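Local coordinates for protein dermonecrotic toxin (Pasteurella multocida, PDB 2EBF) that acts as a dermonecrotic, strongly mitogenic toxin that induces bone resorption and is associated with severe progressive atrophic rhinitis in pigs, at residues 661-666 against 729-734; 650-655 against 710-715; 563-568 against 718-723; 682-687 against 695-700. All blocks are in the same frame, centred on the assembly; numbering follows the deposited sequence.

Interaction 1: 661-666 against 729-734; sequences FSHQMH and LALFMP
H663 on strand 660-673 points its imidazole edge at the end of helix 726-730, while M733 from the following loop lies over one face of the same ring. The edge contact is a hydrogen bond: H663 NE2 gives its proton to A730 O at 2.7 Å, with an N-H...O angle of 168°. The acceptor lies almost in the imidazole plane, and the nitrogen lies in the plane of the carbonyl. With chi1 at 72°, CG of H663 sits between backbone N and carbonyl carbon, and the ring is held out toward the loop. The M733 side chain bends at its last torsion and brings CE to 3.7 Å from the centroid of the H663 ring, 14° off the normal, a CH-pi contact; M733 SD stands farther above that face. Two residues along, M665 folds at chi2 and chi3 over the helix end. Its CG meets CD1 of L729 at 3.6 Å, and M665 CE approaches A730 O at 3.3 Å. Farther along the loop, F732 O lies within hydrogen-bonding distance of T651 OG1, whose single proton could also go to Q664 O. One hydrogen bond thus sits among aliphatic contacts and CH groups that close on backbone carbonyls: A730 O, at the last turn of its helix, should be a good acceptor, and the methyl of M733 and the near-coplanar bond probably restrict rotation of the imidazole.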
# COMPACT_ATOMS: atom_id res chain seq x y z
N PHE A 661 -5.50 -37.10 5.80
CA PHE A 661 -5.85 -36.51 4.50
C PHE A 661 -4.92 -37.09 3.44
O PHE A 661 -3.70 -37.12 3.63
CB PHE A 661 -5.76 -34.98 4.53
CG PHE A 661 -6.88 -34.32 5.30
CD1 PHE A 661 -8.02 -33.87 4.64
CD2 PHE A 661 -6.80 -34.17 6.69
CE1 PHE A 661 -9.08 -33.28 5.36
CE2 PHE A 661 -7.84 -33.57 7.41
CZ PHE A 661 -8.98 -33.13 6.74
N SER A 662 -5.50 -37.57 2.35
CA SER A 662 -4.72 -38.06 1.21
C SER A 662 -4.63 -36.95 0.17
O SER A 662 -5.43 -36.00 0.20
CB SER A 662 -5.33 -39.31 0.59
OG SER A 662 -6.65 -39.06 0.14
N HIS A 663 -3.64 -37.04 -0.72
CA HIS A 663 -3.62 -36.20 -1.92
C HIS A 663 -4.31 -36.97 -3.06
O HIS A 663 -4.15 -38.19 -3.19
CB HIS A 663 -2.18 -35.80 -2.28
CG HIS A 663 -1.36 -36.92 -2.85
ND1 HIS A 663 -0.82 -37.92 -2.07
CD2 HIS A 663 -0.97 -37.18 -4.12
CE1 HIS A 663 -0.15 -38.76 -2.84
NE2 HIS A 663 -0.22 -38.33 -4.09
N GLN A 664 -5.10 -36.25 -3.86
CA GLN A 664 -5.79 -36.82 -5.01
C GLN A 664 -5.49 -35.88 -6.18
O GLN A 664 -5.34 -34.68 -5.97
CB GLN A 664 -7.31 -36.86 -4.77
CG GLN A 664 -7.77 -37.68 -3.54
CD GLN A 664 -7.47 -39.18 -3.66
OE1 GLN A 664 -6.98 -39.80 -2.71
NE2 GLN A 664 -7.76 -39.76 -4.82
N MET A 665 -5.38 -36.42 -7.39
CA MET A 665 -5.02 -35.57 -8.53
C MET A 665 -5.67 -35.97 -9.85
O MET A 665 -6.29 -37.05 -9.98
CB MET A 665 -3.49 -35.48 -8.67
CG MET A 665 -2.81 -36.68 -9.36
SD MET A 665 -3.09 -38.31 -8.63
CE MET A 665 -2.34 -38.10 -7.02
N HIS A 666 -5.55 -35.08 -10.82
CA HIS A 666 -6.05 -35.34 -12.16
C HIS A 666 -5.24 -34.49 -13.12
O HIS A 666 -4.61 -33.51 -12.70
CB HIS A 666 -7.54 -34.98 -12.26
CG HIS A 666 -8.18 -35.34 -13.57
ND1 HIS A 666 -7.85 -36.50 -14.26
CD2 HIS A 666 -9.15 -34.74 -14.29
CE1 HIS A 666 -8.59 -36.57 -15.36
NE2 HIS A 666 -9.37 -35.51 -15.41
N LEU A 729 2.90 -37.34 -11.86
CA LEU A 729 1.47 -37.30 -11.58
C LEU A 729 1.13 -37.90 -10.21
O LEU A 729 0.46 -37.26 -9.42
CB LEU A 729 0.70 -38.06 -12.67
CG LEU A 729 -0.83 -38.07 -12.52
CD1 LEU A 729 -1.42 -36.68 -12.72
CD2 LEU A 729 -1.42 -39.07 -13.49
N ALA A 730 1.59 -39.13 -9.96
CA ALA A 730 1.18 -39.92 -8.77
C ALA A 730 1.46 -39.23 -7.43
O ALA A 730 0.68 -39.36 -6.47
CB ALA A 730 1.83 -41.30 -8.80
N LEU A 731 2.56 -38.49 -7.38
CA LEU A 731 3.00 -37.80 -6.16
C LEU A 731 2.81 -36.28 -6.22
O LEU A 731 3.30 -35.55 -5.35
CB LEU A 731 4.45 -38.19 -5.83
CG LEU A 731 4.62 -39.62 -5.31
CD1 LEU A 731 6.10 -39.99 -5.18
CD2 LEU A 731 3.93 -39.78 -3.96
N PHE A 732 2.07 -35.81 -7.22
CA PHE A 732 1.69 -34.39 -7.34
C PHE A 732 0.69 -34.01 -6.26
O PHE A 732 -0.43 -34.52 -6.22
CB PHE A 732 1.12 -34.08 -8.74
CG PHE A 732 0.69 -32.63 -8.93
CD1 PHE A 732 1.51 -31.57 -8.52
CD2 PHE A 732 -0.51 -32.35 -9.56
CE1 PHE A 732 1.12 -30.24 -8.71
CE2 PHE A 732 -0.92 -31.02 -9.75
CZ PHE A 732 -0.09 -29.96 -9.33
N MET A 733 1.11 -33.13 -5.36
CA MET A 733 0.27 -32.73 -4.22
C MET A 733 0.32 -31.23 -3.98
O MET A 733 1.25 -30.57 -4.43
CB MET A 733 0.61 -33.53 -2.94
CG MET A 733 2.06 -33.55 -2.51
SD MET A 733 2.36 -34.71 -1.13
CE MET A 733 2.43 -36.30 -1.95
N PRO A 734 -0.73 -30.67 -3.33
CA PRO A 734 -0.74 -29.24 -3.08
C PRO A 734 0.43 -28.81 -2.18
O PRO A 734 1.05 -29.68 -1.54
CB PRO A 734 -2.07 -29.02 -2.33
CG PRO A 734 -2.94 -30.20 -2.72
CD PRO A 734 -1.94 -31.34 -2.80

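Interaction 2: 650-655 against 710-715; sequences ITWWRR and QRNRAI
W653 and I715 pair as an antiparallel hydrogen-bonded bridge, and its two bonds differ in quality. W653 N gives a nearly straight bond to I715 O (3.0 Å, N-H...O angle 169°). The return bond from I715 N to W653 O is weak, at 3.4 Å. W653 O has a second partner: a water donates to it and, at 2.6 Å, to R713 O. Another water joins the polar edge of the neighbouring indole to the loop, accepting from W652 NE1 at 3.0 Å and donating to N712 O at 2.7 Å. The second indole nitrogen, W653 NE1, turns elsewhere and is bonded to T738 OG1. N712 ND2, just past the helix, turns back to I708 O in helix 701-711.

Apolar atoms fill the space between these bonds. CB of A714 sits over the five-membered ring of W652, 3.8 Å from its centroid, a CH-pi contact offset toward the rim. Beyond it CB of N712 reaches CZ2 of W652 at 3.6 Å, with the N712 amide plane turned 24° from the indole.

The turn feeding this bridge is a Schellman motif: R713, at positive phi, is its C-prime residue, with A714 N bonded to A709 O and R713 N to Q710 O. The residues just past helix 701-711, N712 and A714, lie against the W652 indole, and the chain heads on toward strand 717-720, which pairs with strand 643-656; on the other side of that strand, the backbones of W652 and R654 are bonded to strand 660-673.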
# COMPACT_ATOMS: atom_id res chain seq x y z
N ILE A 650 -4.33 -30.83 -11.66
CA ILE A 650 -4.91 -30.32 -10.43
C ILE A 650 -4.78 -31.37 -9.35
O ILE A 650 -4.97 -32.56 -9.61
CB ILE A 650 -6.38 -29.88 -10.64
CG1 ILE A 650 -6.93 -29.30 -9.34
CG2 ILE A 650 -7.23 -31.06 -11.19
CD1 ILE A 650 -8.26 -28.57 -9.48
N THR A 651 -4.45 -30.93 -8.14
CA THR A 651 -4.27 -31.84 -7.00
C THR A 651 -4.92 -31.23 -5.76
O THR A 651 -5.00 -30.01 -5.65
CB THR A 651 -2.78 -32.16 -6.77
OG1 THR A 651 -2.65 -33.12 -5.71
CG2 THR A 651 -1.97 -30.90 -6.44
N TRP A 652 -5.37 -32.07 -4.84
CA TRP A 652 -6.15 -31.58 -3.70
C TRP A 652 -6.06 -32.58 -2.55
O TRP A 652 -5.46 -33.65 -2.69
CB TRP A 652 -7.62 -31.33 -4.10
CG TRP A 652 -8.39 -32.56 -4.51
CD1 TRP A 652 -9.09 -33.41 -3.69
CD2 TRP A 652 -8.53 -33.08 -5.84
NE1 TRP A 652 -9.65 -34.43 -4.43
CE2 TRP A 652 -9.32 -34.25 -5.75
CE3 TRP A 652 -8.04 -32.68 -7.10
CZ2 TRP A 652 -9.64 -35.03 -6.87
CZ3 TRP A 652 -8.37 -33.45 -8.22
CH2 TRP A 652 -9.17 -34.61 -8.09
N TRP A 653 -6.65 -32.21 -1.43
CA TRP A 653 -6.67 -33.07 -0.25
C TRP A 653 -8.03 -33.71 -0.10
O TRP A 653 -9.06 -33.10 -0.43
CB TRP A 653 -6.31 -32.30 1.03
CG TRP A 653 -5.03 -31.54 0.95
CD1 TRP A 653 -4.90 -30.19 0.87
CD2 TRP A 653 -3.69 -32.08 0.90
NE1 TRP A 653 -3.58 -29.84 0.78
CE2 TRP A 653 -2.81 -30.98 0.80
CE3 TRP A 653 -3.16 -33.38 0.95
CZ2 TRP A 653 -1.41 -31.13 0.76
CZ3 TRP A 653 -1.75 -33.53 0.90
CH2 TRP A 653 -0.90 -32.41 0.79
N ARG A 654 -8.03 -34.93 0.42
CA ARG A 654 -9.27 -35.64 0.66
C ARG A 654 -9.25 -36.28 2.05
O ARG A 654 -8.26 -36.91 2.43
CB ARG A 654 -9.48 -36.73 -0.40
CG ARG A 654 -10.86 -37.40 -0.35
CD ARG A 654 -10.71 -38.90 -0.40
NE ARG A 654 -10.82 -39.43 -1.74
CZ ARG A 654 -10.39 -40.63 -2.13
NH1 ARG A 654 -9.78 -41.46 -1.29
NH2 ARG A 654 -10.57 -40.99 -3.39
N ARG A 655 -10.33 -36.08 2.81
CA ARG A 655 -10.44 -36.69 4.14
C ARG A 655 -10.38 -38.20 4.02
O ARG A 655 -11.06 -38.79 3.17
CB ARG A 655 -11.74 -36.23 4.84
CG ARG A 655 -12.10 -36.96 6.15
CD ARG A 655 -11.00 -36.82 7.20
NE ARG A 655 -11.50 -36.85 8.58
CZ ARG A 655 -11.81 -37.96 9.27
NH1 ARG A 655 -11.72 -39.16 8.71
NH2 ARG A 655 -12.23 -37.85 10.52
N GLN A 710 -14.72 -28.96 -8.03
CA GLN A 710 -16.08 -28.95 -7.49
C GLN A 710 -16.69 -30.35 -7.45
O GLN A 710 -17.27 -30.76 -6.44
CB GLN A 710 -16.96 -27.99 -8.29
CG GLN A 710 -16.65 -26.52 -8.03
CD GLN A 710 -17.59 -25.57 -8.73
OE1 GLN A 710 -18.26 -25.92 -9.70
NE2 GLN A 710 -17.62 -24.32 -8.25
N ARG A 711 -16.55 -31.09 -8.55
CA ARG A 711 -17.12 -32.44 -8.62
C ARG A 711 -16.54 -33.35 -7.55
O ARG A 711 -17.24 -34.20 -6.98
CB ARG A 711 -16.92 -33.05 -10.02
CG ARG A 711 -17.86 -32.47 -11.05
CD ARG A 711 -17.45 -32.78 -12.47
NE ARG A 711 -17.36 -34.21 -12.76
CZ ARG A 711 -16.83 -34.70 -13.88
NH1 ARG A 711 -16.37 -33.86 -14.79
NH2 ARG A 711 -16.77 -36.00 -14.09
N ASN A 712 -15.26 -33.14 -7.26
CA ASN A 712 -14.54 -33.96 -6.31
C ASN A 712 -14.54 -33.43 -4.88
O ASN A 712 -13.86 -33.99 -4.01
CB ASN A 712 -13.11 -34.19 -6.80
CG ASN A 712 -13.05 -35.18 -7.94
OD1 ASN A 712 -13.29 -36.38 -7.75
ND2 ASN A 712 -12.73 -34.69 -9.13
N ARG A 713 -15.29 -32.34 -4.65
CA ARG A 713 -15.34 -31.68 -3.34
C ARG A 713 -13.91 -31.48 -2.81
O ARG A 713 -13.61 -31.80 -1.66
CB ARG A 713 -16.23 -32.46 -2.36
CG ARG A 713 -17.70 -32.57 -2.84
CD ARG A 713 -18.55 -33.40 -1.89
NE ARG A 713 -18.70 -32.74 -0.60
CZ ARG A 713 -19.64 -31.84 -0.32
NH1 ARG A 713 -20.54 -31.49 -1.24
NH2 ARG A 713 -19.69 -31.28 0.89
N ALA A 714 -13.05 -30.97 -3.69
CA ALA A 714 -11.63 -30.80 -3.43
C ALA A 714 -11.35 -29.82 -2.31
O ALA A 714 -11.94 -28.73 -2.27
CB ALA A 714 -10.93 -30.34 -4.71
N ILE A 715 -10.45 -30.21 -1.41
CA ILE A 715 -9.99 -29.34 -0.33
C ILE A 715 -8.65 -28.72 -0.71
O ILE A 715 -7.69 -29.43 -1.05
CB ILE A 715 -9.85 -30.10 1.02
CG1 ILE A 715 -11.18 -30.73 1.48
CG2 ILE A 715 -9.30 -29.17 2.11
CD1 ILE A 715 -10.99 -31.89 2.47
O HOH W 1 -12.01 -35.85 -3.36
O HOH W 2 -12.06 -33.63 -0.76

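Interaction 3: 563-568 against 718-723; sequences PPQGKI and FVEYVS
K567 and V719 make a short antiparallel strand pairing at the margin of the six-stranded sheet, where strand 567-568 is outermost and strand 717-720 lies next to it. Two backbone bonds define this hydrogen-bonded pair. V719 N donates to K567 O at 2.7 Å with an angle of 171°, while K567 N donates to V719 O at 2.9 Å and is more bent, at 150°. The next pair, I568 with F718, is non-hydrogen-bonded, and its side chains share the other face.

On that face F718 has the largest buried surface of any residue here. Its CG lies anti to backbone N (chi1 -178°), which sends the ring along the partner segment: CD1 of F718 meets CG1 of I568 at 3.7 Å, and the far end of the ring lies beside P564, though the exact placement of that end is doubtful. P735 also touches both F718 and P564.

Farther along, Q565 crosses E720 obliquely, with Q565 CG 3.1 Å from E720 OE1. A water donates to E720 OE2 at 2.5 Å and only weakly to Q565 OE1; the same carboxylate oxygen has a salt bridge to K724. On the face of K567 and V719, the Y721 ring turns its edge to CA of G566 (4.0 Å from CE2), and the K567 chain runs beside it, pointing the same way. The Y721 hydroxyl is bonded to D702.

Pairing ends as the chain bends through an inverse gamma turn centred on Y721: a brief antiparallel edge strand closing one side of a sheet in the C3 domain.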
# COMPACT_ATOMS: atom_id res chain seq x y z
N PRO A 563 3.42 -18.83 -3.28
CA PRO A 563 3.33 -20.26 -3.58
C PRO A 563 4.17 -20.65 -4.80
O PRO A 563 4.57 -19.78 -5.57
CB PRO A 563 1.83 -20.47 -3.87
CG PRO A 563 1.15 -19.30 -3.33
CD PRO A 563 2.11 -18.16 -3.42
N PRO A 564 4.42 -21.96 -4.99
CA PRO A 564 5.40 -22.41 -5.98
C PRO A 564 4.97 -22.35 -7.47
O PRO A 564 5.73 -21.85 -8.30
CB PRO A 564 5.64 -23.87 -5.57
CG PRO A 564 4.34 -24.31 -5.00
CD PRO A 564 3.80 -23.10 -4.28
N GLN A 565 3.79 -22.85 -7.81
CA GLN A 565 3.55 -23.22 -9.22
C GLN A 565 2.14 -23.01 -9.65
O GLN A 565 1.22 -23.66 -9.15
CB GLN A 565 3.88 -24.70 -9.48
CG GLN A 565 4.99 -25.33 -8.64
CD GLN A 565 6.32 -25.43 -9.36
OE1 GLN A 565 6.40 -25.24 -10.58
NE2 GLN A 565 7.37 -25.75 -8.61
N GLY A 566 1.94 -22.12 -10.59
CA GLY A 566 0.58 -21.96 -11.06
C GLY A 566 -0.25 -21.39 -9.93
O GLY A 566 -0.09 -20.21 -9.60
N LYS A 567 -1.11 -22.19 -9.30
CA LYS A 567 -2.17 -21.54 -8.53
C LYS A 567 -2.91 -22.37 -7.49
O LYS A 567 -3.39 -23.45 -7.78
CB LYS A 567 -3.17 -20.93 -9.52
CG LYS A 567 -4.23 -20.06 -8.87
CD LYS A 567 -5.27 -19.60 -9.87
CE LYS A 567 -6.34 -18.74 -9.18
NZ LYS A 567 -5.72 -17.62 -8.38
N ILE A 568 -3.02 -21.82 -6.28
CA ILE A 568 -3.99 -22.28 -5.29
C ILE A 568 -5.34 -21.72 -5.67
O ILE A 568 -5.52 -20.50 -5.71
CB ILE A 568 -3.62 -21.81 -3.86
CG1 ILE A 568 -2.26 -22.41 -3.44
CG2 ILE A 568 -4.72 -22.19 -2.85
CD1 ILE A 568 -1.62 -21.71 -2.24
N PHE A 718 -4.90 -27.20 -5.88
CA PHE A 718 -3.76 -26.53 -6.47
C PHE A 718 -3.60 -26.94 -7.94
O PHE A 718 -3.65 -28.13 -8.27
CB PHE A 718 -2.51 -26.92 -5.71
CG PHE A 718 -1.28 -26.26 -6.18
CD1 PHE A 718 -1.07 -24.89 -5.96
CD2 PHE A 718 -0.28 -27.00 -6.81
CE1 PHE A 718 0.11 -24.29 -6.38
CE2 PHE A 718 0.89 -26.41 -7.23
CZ PHE A 718 1.09 -25.05 -7.02
N VAL A 719 -3.39 -25.96 -8.81
CA VAL A 719 -3.27 -26.21 -10.25
C VAL A 719 -1.86 -25.89 -10.73
O VAL A 719 -1.28 -24.86 -10.34
CB VAL A 719 -4.32 -25.38 -11.04
CG1 VAL A 719 -4.18 -25.55 -12.56
CG2 VAL A 719 -5.74 -25.79 -10.62
N GLU A 720 -1.28 -26.79 -11.52
CA GLU A 720 -0.10 -26.46 -12.30
C GLU A 720 -0.44 -26.60 -13.77
O GLU A 720 -1.07 -27.58 -14.18
CB GLU A 720 1.08 -27.37 -11.95
CG GLU A 720 1.79 -27.00 -10.66
CD GLU A 720 3.01 -27.88 -10.38
OE1 GLU A 720 3.46 -27.94 -9.20
OE2 GLU A 720 3.53 -28.50 -11.33
N TYR A 721 -0.02 -25.62 -14.57
CA TYR A 721 -0.39 -25.57 -15.99
C TYR A 721 0.55 -26.39 -16.90
O TYR A 721 1.14 -25.87 -17.86
CB TYR A 721 -0.51 -24.11 -16.43
CG TYR A 721 -1.60 -23.39 -15.66
CD1 TYR A 721 -2.93 -23.47 -16.07
CD2 TYR A 721 -1.31 -22.67 -14.50
CE1 TYR A 721 -3.95 -22.84 -15.34
CE2 TYR A 721 -2.32 -22.03 -13.77
CZ TYR A 721 -3.63 -22.12 -14.19
OH TYR A 721 -4.63 -21.48 -13.47
N VAL A 722 0.66 -27.69 -16.57
CA VAL A 722 1.35 -28.69 -17.38
C VAL A 722 0.71 -30.05 -17.10
O VAL A 722 0.35 -30.34 -15.97
CB VAL A 722 2.81 -28.84 -16.95
CG1 VAL A 722 3.61 -29.50 -18.06
CG2 VAL A 722 3.38 -27.49 -16.63
N SER A 723 0.59 -30.88 -18.13
CA SER A 723 0.10 -32.25 -17.94
C SER A 723 1.20 -33.12 -17.34
O SER A 723 2.39 -32.84 -17.51
CB SER A 723 -0.39 -32.83 -19.28
OG SER A 723 0.69 -32.96 -20.20
O HOH W 3 4.69 -27.00 -12.97

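Interaction 4: 682-687 against 695-700; sequences ASHLQF and TILILP
H684, T695 and L697 carry much of the surface buried here, H684 by laying one imidazole face against CB of L697. CB of L697 stands over the centre of that face, 3.6 Å from the centroid and 12° off the normal, a CH-pi contact, while L697 CD2 comes to 3.9 Å from H684 CD2. The two side chains cross at about a right angle. A chi1 of 86° places the H684 ring between its backbone N and carbonyl carbon and presents that face to L697. The carbonyl of T695 approaches a different side of the ring, at its edge and near its plane, with T695 O 3.4 Å from H684 ND1.

T695 is also covered by L685, whose CD1 meets T695 CA at 3.9 Å and the methyl CG2 of T695 at 4.0 Å. A water bridges the two segments here, accepting from L685 N at 3.1 Å and lying 2.8 Å from T695 O. At the start of the loop, A682 CB touches I696 CG1 at 4.2 Å.

The 682-687 loop leaves strand 676-681 just where that strand pairs with the start of strand 697-700, through the backbones of D681 and L697. L697 continues onto W704, E707 and R711 of helix 701-711 and onto R586 of helix 583-591, while T695 and I696 lie against helix 613-617; the contact lies between the sheet edge and these helices.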
# COMPACT_ATOMS: atom_id res chain seq x y z
N ALA A 682 -10.23 -36.95 -21.67
CA ALA A 682 -10.89 -38.20 -22.01
C ALA A 682 -11.00 -39.17 -20.83
O ALA A 682 -11.45 -40.31 -20.99
CB ALA A 682 -10.17 -38.86 -23.18
N SER A 683 -10.64 -38.71 -19.64
CA SER A 683 -10.74 -39.57 -18.46
C SER A 683 -11.49 -38.96 -17.28
O SER A 683 -11.38 -39.44 -16.16
CB SER A 683 -9.35 -40.06 -18.04
OG SER A 683 -8.59 -38.98 -17.54
N HIS A 684 -12.27 -37.91 -17.53
CA HIS A 684 -12.99 -37.20 -16.47
C HIS A 684 -14.16 -38.00 -15.87
O HIS A 684 -14.65 -37.67 -14.78
CB HIS A 684 -13.48 -35.84 -16.97
CG HIS A 684 -14.80 -35.90 -17.66
ND1 HIS A 684 -14.98 -36.52 -18.88
CD2 HIS A 684 -16.01 -35.41 -17.30
CE1 HIS A 684 -16.25 -36.41 -19.24
NE2 HIS A 684 -16.89 -35.74 -18.31
N LEU A 685 -14.62 -39.03 -16.58
CA LEU A 685 -15.74 -39.85 -16.08
C LEU A 685 -15.32 -40.79 -14.95
O LEU A 685 -16.16 -41.48 -14.37
CB LEU A 685 -16.43 -40.63 -17.22
CG LEU A 685 -17.28 -39.82 -18.21
CD1 LEU A 685 -18.05 -40.76 -19.12
CD2 LEU A 685 -18.23 -38.83 -17.53
N GLN A 686 -14.03 -40.80 -14.61
CA GLN A 686 -13.59 -41.50 -13.41
C GLN A 686 -14.13 -40.80 -12.15
O GLN A 686 -14.14 -41.38 -11.06
CB GLN A 686 -12.07 -41.76 -13.39
CG GLN A 686 -11.17 -40.58 -13.15
CD GLN A 686 -9.70 -40.87 -13.52
OE1 GLN A 686 -9.15 -40.26 -14.44
NE2 GLN A 686 -9.06 -41.80 -12.80
N PHE A 687 -14.60 -39.57 -12.33
CA PHE A 687 -15.13 -38.74 -11.25
C PHE A 687 -16.63 -38.59 -11.39
O PHE A 687 -17.16 -38.67 -12.50
CB PHE A 687 -14.47 -37.35 -11.24
CG PHE A 687 -12.97 -37.41 -11.29
CD1 PHE A 687 -12.25 -38.02 -10.27
CD2 PHE A 687 -12.29 -36.88 -12.37
CE1 PHE A 687 -10.86 -38.11 -10.32
CE2 PHE A 687 -10.90 -36.96 -12.43
CZ PHE A 687 -10.18 -37.56 -11.41
N THR A 695 -18.25 -38.26 -22.83
CA THR A 695 -17.05 -39.01 -22.41
C THR A 695 -15.77 -38.17 -22.44
O THR A 695 -14.82 -38.46 -21.72
CB THR A 695 -16.81 -40.25 -23.29
OG1 THR A 695 -16.85 -39.86 -24.66
CG2 THR A 695 -17.87 -41.32 -23.03
N ILE A 696 -15.74 -37.14 -23.28
CA ILE A 696 -14.55 -36.30 -23.41
C ILE A 696 -14.90 -34.88 -22.99
O ILE A 696 -15.74 -34.23 -23.63
CB ILE A 696 -13.97 -36.30 -24.86
CG1 ILE A 696 -13.65 -37.72 -25.33
CG2 ILE A 696 -12.74 -35.38 -24.96
CD1 ILE A 696 -13.49 -37.84 -26.84
N LEU A 697 -14.28 -34.43 -21.91
CA LEU A 697 -14.52 -33.09 -21.37
C LEU A 697 -13.61 -32.04 -22.00
O LEU A 697 -12.38 -32.12 -21.91
CB LEU A 697 -14.32 -33.10 -19.84
CG LEU A 697 -14.50 -31.77 -19.10
CD1 LEU A 697 -15.87 -31.14 -19.35
CD2 LEU A 697 -14.29 -31.96 -17.60
N ILE A 698 -14.23 -31.05 -22.64
CA ILE A 698 -13.48 -29.95 -23.25
C ILE A 698 -13.94 -28.62 -22.68
O ILE A 698 -15.10 -28.22 -22.85
CB ILE A 698 -13.60 -29.96 -24.81
CG1 ILE A 698 -13.09 -31.30 -25.35
CG2 ILE A 698 -12.85 -28.75 -25.42
CD1 ILE A 698 -13.33 -31.50 -26.85
N LEU A 699 -13.02 -27.95 -21.98
CA LEU A 699 -13.27 -26.62 -21.42
C LEU A 699 -11.99 -25.81 -21.42
O LEU A 699 -10.89 -26.38 -21.43
CB LEU A 699 -13.78 -26.71 -19.97
CG LEU A 699 -15.20 -27.15 -19.64
CD1 LEU A 699 -15.28 -27.53 -18.16
CD2 LEU A 699 -16.23 -26.07 -20.00
N PRO A 700 -12.11 -24.46 -21.37
CA PRO A 700 -10.89 -23.70 -21.13
C PRO A 700 -10.27 -24.17 -19.82
O PRO A 700 -11.00 -24.50 -18.88
CB PRO A 700 -11.39 -22.26 -21.02
CG PRO A 700 -12.68 -22.27 -21.83
CD PRO A 700 -13.29 -23.59 -21.48
O HOH W 4 -14.03 -40.00 -19.46

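Overall arrangement
All four contacts lie in the C3 domain and draw on one antiparallel sheet, at different places across it. Interactions 2 and 4 are the buried ones; interactions 1 and 3 are only partly so. Interaction 3 sits at one outer strand and interaction 4 at the other, about 19 Å apart between centres and not touching. Interactions 1 and 2 rest on neighbouring strands, 660-673 and 643-656 respectively, joined by the backbone bond between S662 and R654. Backbone pairing marks 2 and 3, whereas 1 and 4 rest on imidazole faces and edges. H666, between 1 and 4, binds D681, consistent with the His-Asp pair of a thiol-protease-like triad.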